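PDB 3KFV: tight junction protein ZO-3 from Homo sapiens, which scaffolds tight junctions, linking transmembrane proteins such as claudins, junctional adhesion molecules and occludin to the actin cytoskeleton. Local coordinates for residues A[222-227]-A[256-261]; A[164-169]-A[282-287]; A[64-69]-A[132-137]. All coordinates share one frame; numbering follows the deposited sequence.

Contact 1: A[222-227]-A[256-261]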
# COMPACT_ATOMS: atom_id res chain seq x y z
N VAL A 222 0.49 0.30 5.73
CA VAL A 222 1.80 0.92 5.54
C VAL A 222 2.05 2.05 6.53
O VAL A 222 1.35 3.05 6.53
CB VAL A 222 1.96 1.47 4.11
CG1 VAL A 222 3.34 2.07 3.96
CG2 VAL A 222 1.75 0.37 3.11
N VAL A 223 3.07 1.88 7.36
CA VAL A 223 3.36 2.83 8.42
C VAL A 223 4.74 3.45 8.26
O VAL A 223 5.74 2.74 8.22
CB VAL A 223 3.25 2.18 9.81
CG1 VAL A 223 3.75 3.13 10.89
CG2 VAL A 223 1.81 1.74 10.07
N PHE A 224 4.78 4.78 8.19
CA PHE A 224 6.04 5.50 8.00
C PHE A 224 6.41 6.28 9.26
O PHE A 224 5.58 7.00 9.82
CB PHE A 224 5.96 6.43 6.79
CG PHE A 224 7.18 7.28 6.59
CD1 PHE A 224 8.28 6.78 5.90
CD2 PHE A 224 7.23 8.57 7.08
CE1 PHE A 224 9.41 7.56 5.72
CE2 PHE A 224 8.36 9.35 6.91
CZ PHE A 224 9.45 8.84 6.22
N PHE A 225 7.65 6.13 9.70
CA PHE A 225 8.13 6.79 10.91
C PHE A 225 8.99 8.00 10.59
O PHE A 225 9.99 7.89 9.89
CB PHE A 225 8.93 5.80 11.76
CG PHE A 225 8.09 4.72 12.37
CD1 PHE A 225 7.37 4.96 13.53
CD2 PHE A 225 8.03 3.47 11.79
CE1 PHE A 225 6.60 3.97 14.10
CE2 PHE A 225 7.26 2.47 12.36
CZ PHE A 225 6.54 2.72 13.52
N ILE A 226 8.60 9.16 11.12
CA ILE A 226 9.28 10.41 10.82
C ILE A 226 10.29 10.76 11.91
O ILE A 226 9.91 10.96 13.06
CB ILE A 226 8.29 11.58 10.68
CG1 ILE A 226 7.02 11.13 9.96
CG2 ILE A 226 8.93 12.74 9.93
CD1 ILE A 226 5.94 12.18 9.93
N PRO A 227 11.57 10.85 11.53
CA PRO A 227 12.66 11.20 12.44
C PRO A 227 12.73 12.71 12.69
O PRO A 227 12.60 13.48 11.74
CB PRO A 227 13.92 10.77 11.67
CG PRO A 227 13.43 10.09 10.41
CD PRO A 227 12.07 10.60 10.17
N GLN A 256 13.80 10.67 4.23
CA GLN A 256 13.52 11.91 3.52
C GLN A 256 13.07 11.63 2.09
O GLN A 256 12.13 12.26 1.59
CB GLN A 256 14.74 12.83 3.51
CG GLN A 256 14.82 13.78 4.70
CD GLN A 256 15.97 14.77 4.57
OE1 GLN A 256 17.10 14.40 4.23
NE2 GLN A 256 15.69 16.04 4.86
N LYS A 257 13.74 10.68 1.45
CA LYS A 257 13.41 10.30 0.08
C LYS A 257 12.01 9.68 -0.00
O LYS A 257 11.24 10.00 -0.91
CB LYS A 257 14.45 9.32 -0.47
CG LYS A 257 14.20 8.86 -1.90
N LEU A 258 11.69 8.81 0.95
CA LEU A 258 10.37 8.18 1.01
C LEU A 258 9.26 9.20 1.23
O LEU A 258 8.21 9.14 0.59
CB LEU A 258 10.33 7.13 2.12
CG LEU A 258 11.12 5.83 1.91
CD1 LEU A 258 11.17 5.03 3.21
CD2 LEU A 258 10.52 5.01 0.78
N ARG A 259 9.48 10.12 2.16
CA ARG A 259 8.48 11.14 2.48
C ARG A 259 8.23 12.07 1.29
O ARG A 259 7.09 12.44 1.01
CB ARG A 259 8.90 11.96 3.70
CG ARG A 259 7.80 12.85 4.25
CD ARG A 259 8.24 13.57 5.53
NE ARG A 259 7.11 14.12 6.27
CZ ARG A 259 7.21 14.97 7.29
NH1 ARG A 259 8.41 15.37 7.69
NH2 ARG A 259 6.12 15.41 7.91
N LYS A 260 9.30 12.43 0.59
CA LYS A 260 9.20 13.33 -0.55
C LYS A 260 8.32 12.72 -1.64
O LYS A 260 7.32 13.32 -2.05
CB LYS A 260 10.60 13.61 -1.11
CG LYS A 260 10.66 14.69 -2.18
N HIS A 261 8.67 11.52 -2.07
CA HIS A 261 8.10 10.93 -3.27
C HIS A 261 7.10 9.78 -3.06
O HIS A 261 6.44 9.35 -4.01
CB HIS A 261 9.22 10.47 -4.21
CG HIS A 261 10.32 11.48 -4.38
ND1 HIS A 261 11.64 11.20 -4.07
CD2 HIS A 261 10.29 12.76 -4.80
CE1 HIS A 261 12.37 12.28 -4.31
NE2 HIS A 261 11.58 13.24 -4.75
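Over one face of the R259 guanidinium lies a methyl of I226, with CG2 3.5 Å from NH1, while L258 CD1 meets the edge of the F224 ring, in its plane. F266 also stacks on that ring. The setting is the parallel sheet of the guanylate kinase-like domain, where strand 221-227, flanked by strands 148-151 and 268-272, is covered by helix 248-262. The helix crosses at 120° between the N-to-C directions, with 9.7 Å between the segment axes.

The far end of the F224 ring reaches two consecutive helix residues: its CE1 sits 3.7 Å from L258 CB, and its CZ is 4.0 Å from R259 CB, both approached obliquely. Having CG anti to the backbone N (chi1 176°) sends the ring out toward the helix. Replacing F224 by an alanine is likely to open a gap under the helix and leave L258, R259 CB and F266 without the ring they pack on.

Arginine suits this exposed position because its long aliphatic stem can cross the apolar layer and still carry its charge to the surface. The R259 chain runs extended from CG to NE, crossing I226 at about a right angle, and its NH2 comes 3.8 Å from I226 CD1.

Contact 2: A[164-169]-A[282-287]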
# COMPACT_ATOMS: atom_id res chain seq x y z
N ALA A 164 8.80 -10.46 18.84
CA ALA A 164 9.35 -10.87 20.12
C ALA A 164 8.27 -10.81 21.19
O ALA A 164 8.24 -11.61 22.12
CB ALA A 164 10.52 -9.99 20.50
N GLU A 165 7.38 -9.83 21.05
CA GLU A 165 6.34 -9.60 22.04
C GLU A 165 5.12 -10.45 21.75
O GLU A 165 4.38 -10.84 22.66
CB GLU A 165 5.97 -8.11 22.05
CG GLU A 165 4.92 -7.72 23.06
CD GLU A 165 4.63 -6.23 23.05
OE1 GLU A 165 5.41 -5.47 22.43
OE2 GLU A 165 3.63 -5.80 23.67
N MSE A 166 4.92 -10.77 20.47
CA MSE A 166 3.70 -11.44 20.02
C MSE A 166 3.94 -12.39 18.86
O MSE A 166 3.46 -12.17 17.75
CB MSE A 166 2.65 -10.40 19.62
CG MSE A 166 2.23 -9.48 20.76
SE MSE A 166 1.24 -7.89 20.15
CE MSE A 166 2.69 -6.94 19.24
N PRO A 167 4.68 -13.49 19.12
CA PRO A 167 5.06 -14.47 18.10
C PRO A 167 3.84 -15.09 17.42
O PRO A 167 3.97 -15.69 16.35
CB PRO A 167 5.78 -15.55 18.91
CG PRO A 167 6.11 -14.92 20.21
CD PRO A 167 5.05 -13.93 20.47
N ASP A 168 2.68 -14.97 18.05
CA ASP A 168 1.48 -15.67 17.57
C ASP A 168 0.68 -14.83 16.59
O ASP A 168 -0.28 -15.31 15.98
CB ASP A 168 0.60 -16.11 18.75
CG ASP A 168 0.18 -14.95 19.66
OD1 ASP A 168 1.06 -14.20 20.15
OD2 ASP A 168 -1.05 -14.81 19.89
N GLN A 169 1.08 -13.56 16.44
CA GLN A 169 0.33 -12.63 15.60
C GLN A 169 1.20 -11.98 14.55
O GLN A 169 0.69 -11.25 13.70
CB GLN A 169 -0.29 -11.55 16.45
CG GLN A 169 -0.89 -12.06 17.73
CD GLN A 169 -2.09 -11.26 18.13
OE1 GLN A 169 -2.86 -10.81 17.27
NE2 GLN A 169 -2.28 -11.09 19.44
N GLU A 282 1.63 3.62 19.73
CA GLU A 282 0.80 4.07 18.61
C GLU A 282 0.86 3.08 17.45
O GLU A 282 -0.16 2.80 16.82
CB GLU A 282 1.22 5.47 18.16
CG GLU A 282 0.40 6.58 18.82
CD GLU A 282 1.12 7.92 18.90
OE1 GLU A 282 1.69 8.38 17.88
OE2 GLU A 282 1.09 8.53 19.99
N LEU A 283 2.04 2.54 17.18
CA LEU A 283 2.17 1.55 16.12
C LEU A 283 1.18 0.42 16.35
O LEU A 283 0.33 0.15 15.50
CB LEU A 283 3.59 1.00 16.04
CG LEU A 283 3.85 -0.13 15.04
CD1 LEU A 283 3.34 0.20 13.65
CD2 LEU A 283 5.33 -0.49 14.99
N LYS A 284 1.28 -0.23 17.50
CA LYS A 284 0.48 -1.41 17.80
C LYS A 284 -1.02 -1.13 17.70
O LYS A 284 -1.78 -1.96 17.21
CB LYS A 284 0.83 -1.98 19.18
CG LYS A 284 2.11 -2.80 19.20
CD LYS A 284 2.27 -3.53 20.52
CE LYS A 284 2.51 -2.57 21.67
NZ LYS A 284 2.53 -3.26 22.98
N ALA A 285 -1.42 0.05 18.15
CA ALA A 285 -2.82 0.46 18.09
C ALA A 285 -3.27 0.66 16.64
O ALA A 285 -4.39 0.30 16.26
CB ALA A 285 -3.03 1.73 18.91
N ILE A 286 -2.38 1.23 15.83
CA ILE A 286 -2.69 1.50 14.44
C ILE A 286 -2.85 0.21 13.62
O ILE A 286 -3.67 0.15 12.70
CB ILE A 286 -1.64 2.42 13.81
CG1 ILE A 286 -1.86 3.86 14.28
CG2 ILE A 286 -1.67 2.33 12.29
CD1 ILE A 286 -0.81 4.83 13.82
N ILE A 287 -2.07 -0.81 13.93
CA ILE A 287 -2.19 -2.08 13.23
C ILE A 287 -3.53 -2.76 13.54
O ILE A 287 -4.24 -3.20 12.64
CB ILE A 287 -1.05 -3.03 13.58
CG1 ILE A 287 0.29 -2.44 13.15
CG2 ILE A 287 -1.26 -4.39 12.93
CD1 ILE A 287 1.49 -3.28 13.56
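E165 and K284 meet at the surface of the guanylate kinase-like domain, where the end of helix 155-165 and the turn after it face helix 278-290. The two helices are far apart in sequence and both lie against the parallel sheet of this P-loop-type fold; here only long side chains span the space between their backbones, whose nearest CA atoms, those of M166 and K284, are 10.8 Å apart.

The polar part is a salt bridge. K284 NZ donates to E165 OE2 at 2.9 Å, arriving on the syn side of that oxygen and 19° out of the carboxylate plane. The two side chains approach from opposite directions: the glutamate is fully extended, with CG anti to the backbone N (chi1 -179°), and the lysine bends at chi3 to turn its ammonium toward it. The other carboxylate oxygen, OE1, is hydrogen-bonded to the hydroxyl of Y280, a residue of the same helix as K284. Each oxygen thus has its own partner on that helix, which should limit rotation of the carboxylate. With E165 exposed, water probably weakens the electrostatic attraction.

The apolar part lies beside it. M166, a selenomethionine in the crystal, is the first residue to leave the helical backbone conformation, and its long flexible chain extends toward helix 278-290 and lies obliquely against the methylenes of the lysine. Lysine suits this place because its stem is as greasy as its end is charged: L162 of helix 155-165 also touches K284, while L283 and I287 turn inward to the sheet. The terminal methyl CE of M166, carried by the bend at chi3, stands 3.7 Å from K284 CD.

Contact 3: A[64-69]-A[132-137]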
# COMPACT_ATOMS: atom_id res chain seq x y z
N GLY A 64 -15.62 13.63 -12.55
CA GLY A 64 -15.45 13.72 -13.99
C GLY A 64 -16.05 12.59 -14.80
O GLY A 64 -16.95 11.88 -14.33
N ILE A 65 -15.55 12.41 -16.02
CA ILE A 65 -16.08 11.42 -16.95
C ILE A 65 -15.08 10.29 -17.16
O ILE A 65 -13.87 10.51 -17.14
CB ILE A 65 -16.40 12.07 -18.31
CG1 ILE A 65 -17.64 12.97 -18.20
CG2 ILE A 65 -16.64 11.01 -19.38
CD1 ILE A 65 -18.91 12.19 -17.94
N ILE A 66 -15.58 9.07 -17.35
CA ILE A 66 -14.75 7.92 -17.71
C ILE A 66 -15.46 7.05 -18.74
O ILE A 66 -16.69 7.03 -18.81
CB ILE A 66 -14.36 7.06 -16.48
CG1 ILE A 66 -15.61 6.52 -15.78
CG2 ILE A 66 -13.50 7.85 -15.51
CD1 ILE A 66 -15.30 5.46 -14.74
N PRO A 67 -14.67 6.32 -19.56
CA PRO A 67 -15.22 5.46 -20.62
C PRO A 67 -16.17 4.40 -20.07
O PRO A 67 -15.99 3.93 -18.94
CB PRO A 67 -13.97 4.78 -21.19
CG PRO A 67 -12.84 5.67 -20.84
CD PRO A 67 -13.20 6.29 -19.53
N ASN A 68 -17.17 4.03 -20.86
CA ASN A 68 -18.07 2.98 -20.45
C ASN A 68 -17.42 1.62 -20.68
O ASN A 68 -16.31 1.55 -21.20
CB ASN A 68 -19.43 3.09 -21.14
CG ASN A 68 -19.34 3.11 -22.66
OD1 ASN A 68 -18.46 2.48 -23.25
ND2 ASN A 68 -20.27 3.81 -23.30
N GLN A 69 -18.10 0.56 -20.26
CA GLN A 69 -17.52 -0.78 -20.28
C GLN A 69 -17.01 -1.15 -21.66
O GLN A 69 -15.93 -1.73 -21.80
CB GLN A 69 -18.56 -1.81 -19.85
CG GLN A 69 -18.02 -3.23 -19.81
CD GLN A 69 -17.33 -3.54 -18.50
OE1 GLN A 69 -17.70 -3.02 -17.45
NE2 GLN A 69 -16.30 -4.39 -18.56
N PRO A 132 -10.11 -8.06 -15.71
CA PRO A 132 -10.72 -7.40 -16.86
C PRO A 132 -10.42 -5.90 -16.82
O PRO A 132 -10.05 -5.39 -15.76
CB PRO A 132 -12.22 -7.62 -16.65
CG PRO A 132 -12.37 -8.28 -15.27
CD PRO A 132 -11.05 -8.15 -14.58
N PRO A 133 -10.55 -5.21 -17.96
CA PRO A 133 -10.35 -3.76 -18.01
C PRO A 133 -11.06 -3.06 -16.86
O PRO A 133 -10.47 -2.20 -16.20
CB PRO A 133 -10.98 -3.37 -19.35
CG PRO A 133 -10.79 -4.58 -20.20
CD PRO A 133 -10.89 -5.77 -19.28
N TYR A 134 -12.32 -3.41 -16.64
CA TYR A 134 -13.07 -2.89 -15.50
C TYR A 134 -13.45 -4.03 -14.58
O TYR A 134 -13.97 -5.06 -15.02
CB TYR A 134 -14.35 -2.19 -15.95
CG TYR A 134 -14.18 -0.77 -16.44
CD1 TYR A 134 -12.97 -0.10 -16.29
CD2 TYR A 134 -15.24 -0.08 -17.02
CE1 TYR A 134 -12.81 1.21 -16.73
CE2 TYR A 134 -15.10 1.22 -17.46
CZ TYR A 134 -13.89 1.86 -17.31
OH TYR A 134 -13.76 3.16 -17.75
N GLU A 135 -13.19 -3.84 -13.29
CA GLU A 135 -13.52 -4.84 -12.28
C GLU A 135 -14.42 -4.21 -11.25
O GLU A 135 -14.01 -3.31 -10.52
CB GLU A 135 -12.24 -5.34 -11.61
CG GLU A 135 -12.43 -6.50 -10.67
CD GLU A 135 -11.27 -6.67 -9.70
OE1 GLU A 135 -11.24 -7.68 -8.96
OE2 GLU A 135 -10.39 -5.78 -9.66
N ARG A 136 -15.67 -4.65 -11.19
CA ARG A 136 -16.57 -4.16 -10.15
C ARG A 136 -16.07 -4.62 -8.79
O ARG A 136 -15.79 -5.80 -8.58
CB ARG A 136 -18.00 -4.63 -10.40
CG ARG A 136 -18.68 -3.97 -11.59
CD ARG A 136 -20.17 -4.25 -11.65
NE ARG A 136 -20.85 -3.89 -10.40
CZ ARG A 136 -22.16 -3.72 -10.28
NH1 ARG A 136 -22.96 -3.87 -11.33
NH2 ARG A 136 -22.68 -3.39 -9.10
N VAL A 137 -15.93 -3.68 -7.86
CA VAL A 137 -15.44 -3.98 -6.51
C VAL A 137 -16.40 -3.49 -5.43
O VAL A 137 -17.17 -2.56 -5.65
CB VAL A 137 -14.03 -3.36 -6.25
CG1 VAL A 137 -12.96 -4.04 -7.08
CG2 VAL A 137 -14.04 -1.87 -6.51
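Y134, from the start of strand 134-141, reaches edge-on to the end of strand 60-66 and the turn after it, so that its rim, and not its face, is presented to P67 and Q69. The ring spans the contact and sets its hydroxyl beside a backbone carbonyl, where OH donates to P67 O at 2.6 Å. The angle at the oxygen is 130°. The donor stands tilted 31° from the carbonyl plane. The proline ring crosses the tyrosine at about a right angle, its CD 3.6 Å from OH, and I66 CD1 adds a looser apolar neighbour to the hydroxyl at 4.1 Å.

Q69 slides past the tyrosine in the opposite direction, its amide turned 86° from the ring plane. A bend at chi2 places OE1 at the ring edge, near its plane, 3.9 Å from Y134 CD2. W49, on strand 49-54 next to strand 60-66, also meets the ring, and N68 caps helix 69-82 through R71 N.

This is the SH3 domain as MAGUK proteins build it, extended by strand 134-141, which comes after helix 123-129 and pairs with strand 5-9. Because the acceptor is a backbone carbonyl, the phenol ties the strand to the main chain itself, by a neutral bond that needs no charged partner.

The chain holds the SH3 and guanylate kinase-like part of ZO-3, and the contacts divide between these domains. Contact 3 closes first along the chain, tying strand 134-141 to the end of strand 60-66 and the turn after it, in the SH3 part. Contacts 1 and 2 belong to the kinase-like domain, contact 1 nested in the loop closed by contact 2. Their centres are about 20 Å apart, yet L283 packs on V223 and F225: helices 248-262 and 278-290 cover the two faces of the parallel sheet at strand 221-227. The centre of contact 3 lies about 32 and 38 Å from theirs. Strand 294-298 returns to the SH3 sheet, so the kinase-like domain is effectively inserted between SH3 strands.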